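PDB 6LSU: intracellular protein transport protein USO1 from Saccharomyces cerevisiae S288c, which is required for protein transport from the endoplasmic reticulum to the Golgi complex, acting as a homodimeric membrane tether with globular heads and a coiled-coil tail. Local coordinates for residues W411-N416 against A497-V502. Numbering follows the deposited sequence.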
loop_
_atom_site.group_PDB
_atom_site.type_symbol
_atom_site.label_atom_id
_atom_site.label_comp_id
_atom_site.label_asym_id
_atom_site.label_seq_id
_atom_site.Cartn_x
_atom_site.Cartn_y
_atom_site.Cartn_z
ATOM N N TRP A 411 16.161 13.083 1.287
ATOM C CA TRP A 411 15.128 12.873 0.247
ATOM C C TRP A 411 13.856 13.540 0.714
ATOM O O TRP A 411 13.276 14.323 -0.087
ATOM C CB TRP A 411 14.886 11.393 -0.033
ATOM C CG TRP A 411 15.865 10.842 -1.007
ATOM C CD1 TRP A 411 17.085 11.344 -1.319
ATOM C CD2 TRP A 411 15.718 9.642 -1.770
ATOM N NE1 TRP A 411 17.713 10.538 -2.232
ATOM C CE2 TRP A 411 16.876 9.509 -2.551
ATOM C CE3 TRP A 411 14.706 8.697 -1.890
ATOM C CZ2 TRP A 411 17.073 8.437 -3.397
ATOM C CZ3 TRP A 411 14.889 7.651 -2.755
ATOM C CH2 TRP A 411 16.057 7.523 -3.496
ATOM N N MET A 412 13.516 13.284 1.982
ATOM C CA MET A 412 12.332 13.881 2.628
ATOM C C MET A 412 12.335 15.406 2.401
ATOM O O MET A 412 11.231 15.948 2.048
ATOM C CB MET A 412 12.290 13.569 4.130
ATOM C CG MET A 412 10.938 13.854 4.672
ATOM S SD MET A 412 10.808 13.557 6.422
ATOM C CE MET A 412 12.277 14.406 6.949
ATOM N N LEU A 413 13.476 16.073 2.654
ATOM C CA LEU A 413 13.563 17.564 2.789
ATOM C C LEU A 413 13.785 18.211 1.424
ATOM O O LEU A 413 12.990 19.113 1.104
ATOM C CB LEU A 413 14.736 17.969 3.694
ATOM C CG LEU A 413 14.604 17.585 5.156
ATOM C CD1 LEU A 413 15.803 18.033 5.947
ATOM C CD2 LEU A 413 13.341 18.168 5.744
ATOM N N TYR A 414 14.819 17.768 0.678
ATOM C CA TYR A 414 15.352 18.484 -0.500
ATOM C C TYR A 414 15.102 17.748 -1.821
ATOM O O TYR A 414 15.712 18.180 -2.849
ATOM C CB TYR A 414 16.861 18.741 -0.361
ATOM C CG TYR A 414 17.264 19.400 0.928
ATOM C CD1 TYR A 414 17.071 20.756 1.159
ATOM C CD2 TYR A 414 17.830 18.631 1.943
ATOM C CE1 TYR A 414 17.407 21.331 2.384
ATOM C CE2 TYR A 414 18.174 19.195 3.163
ATOM C CZ TYR A 414 17.948 20.546 3.390
ATOM O OH TYR A 414 18.260 21.068 4.613
ATOM N N ALA A 415 14.305 16.667 -1.847
ATOM C CA ALA A 415 14.159 15.859 -3.085
ATOM C C ALA A 415 12.833 16.198 -3.738
ATOM O O ALA A 415 12.093 15.239 -4.122
ATOM C CB ALA A 415 14.264 14.382 -2.824
ATOM N N ASN A 416 12.540 17.490 -3.879
ATOM C CA ASN A 416 11.458 17.946 -4.792
ATOM C C ASN A 416 12.053 17.945 -6.208
ATOM O O ASN A 416 13.297 17.794 -6.353
ATOM C CB ASN A 416 10.840 19.263 -4.320
ATOM C CG ASN A 416 11.762 20.451 -4.491
ATOM O OD1 ASN A 416 12.929 20.318 -4.859
ATOM N ND2 ASN A 416 11.238 21.630 -4.238
ATOM N N ALA A 497 21.456 16.973 5.439
ATOM C CA ALA A 497 20.494 16.067 6.123
ATOM C C ALA A 497 20.165 16.567 7.539
ATOM O O ALA A 497 19.960 15.691 8.405
ATOM C CB ALA A 497 21.039 14.658 6.164
ATOM N N ASN A 498 20.085 17.890 7.758
ATOM C CA ASN A 498 19.913 18.475 9.111
ATOM C C ASN A 498 18.578 19.207 9.223
ATOM O O ASN A 498 18.282 20.074 8.419
ATOM C CB ASN A 498 21.090 19.366 9.533
ATOM C CG ASN A 498 21.066 19.601 11.032
ATOM O OD1 ASN A 498 20.170 20.261 11.559
ATOM N ND2 ASN A 498 21.971 18.964 11.760
ATOM N N LEU A 499 17.794 18.799 10.206
ATOM C CA LEU A 499 16.395 19.243 10.392
ATOM C C LEU A 499 16.431 20.620 11.043
ATOM O O LEU A 499 15.488 21.377 10.818
ATOM C CB LEU A 499 15.641 18.239 11.274
ATOM C CG LEU A 499 15.361 16.875 10.653
ATOM C CD1 LEU A 499 14.985 15.835 11.712
ATOM C CD2 LEU A 499 14.272 16.975 9.624
ATOM N N PHE A 500 17.449 20.873 11.874
ATOM C CA PHE A 500 17.650 22.156 12.592
ATOM C C PHE A 500 18.022 23.240 11.581
ATOM O O PHE A 500 17.523 24.370 11.662
ATOM C CB PHE A 500 18.688 21.982 13.677
ATOM C CG PHE A 500 18.151 21.272 14.885
ATOM C CD1 PHE A 500 17.190 21.870 15.678
ATOM C CD2 PHE A 500 18.619 20.024 15.241
ATOM C CE1 PHE A 500 16.716 21.222 16.809
ATOM C CE2 PHE A 500 18.101 19.368 16.340
ATOM C CZ PHE A 500 17.173 19.973 17.139
ATOM N N GLU A 501 18.835 22.866 10.602
ATOM C CA GLU A 501 19.146 23.749 9.476
ATOM C C GLU A 501 17.826 24.283 8.915
ATOM O O GLU A 501 17.743 25.475 8.737
ATOM C CB GLU A 501 19.970 23.007 8.429
ATOM C CG GLU A 501 21.039 23.876 7.795
ATOM C CD GLU A 501 22.135 23.101 7.079
ATOM O OE1 GLU A 501 23.270 23.633 6.991
ATOM O OE2 GLU A 501 21.861 21.967 6.615
ATOM N N VAL A 502 16.826 23.433 8.658
ATOM C CA VAL A 502 15.554 23.888 8.035
ATOM C C VAL A 502 14.743 24.660 9.084
ATOM O O VAL A 502 14.311 25.803 8.851
ATOM C CB VAL A 502 14.761 22.708 7.461
ATOM C CG1 VAL A 502 13.338 23.108 7.096
ATOM C CG2 VAL A 502 15.486 22.105 6.268
#
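The last turn of helix 404-414, carrying Leu413 and Tyr414, faces the first turn of helix 499-504, with Leu413 CA and Ala497 CA, the nearest pair of alpha carbons, still 7.8 Å apart; with no hydrogen bond across the gap, side chains of helix 404-414 meet side chains and the Asn498 carbonyl, whose O is 4.1 Å from Leu413 CD1. Leu413 enters between Leu499 and Val502: its CD1 lies 4.1 Å from Leu499 CD2 and an equal distance from Val502 CG2. It crosses Leu499 nearly at right angles but runs past Val502 in the opposing direction. Although Leu499 CB is directed away, its CD2 branch turns back and also meets Met412 CE at 4.2 Å. The contact joins ARM repeats 7 and 8 within the helical globular head, and helix 514-528 adds Thr520 against both Leu413 and Val502. Tyr414 has CG anti to its own carbonyl carbon (chi1 -52°), which places the ring beside Leu413, whose CB lies over one face, offset toward its rim; Val502 CG2 approaches obliquely, 4.1 Å from Tyr414 CZ. Asn498, its CB pointing away, N-caps helix 499-504: OD1 accepts from Glu501 N at 3.1 Å (N-H...O 156°) and, weakly, from Phe500 N, while ND2 donates to Gln449 O.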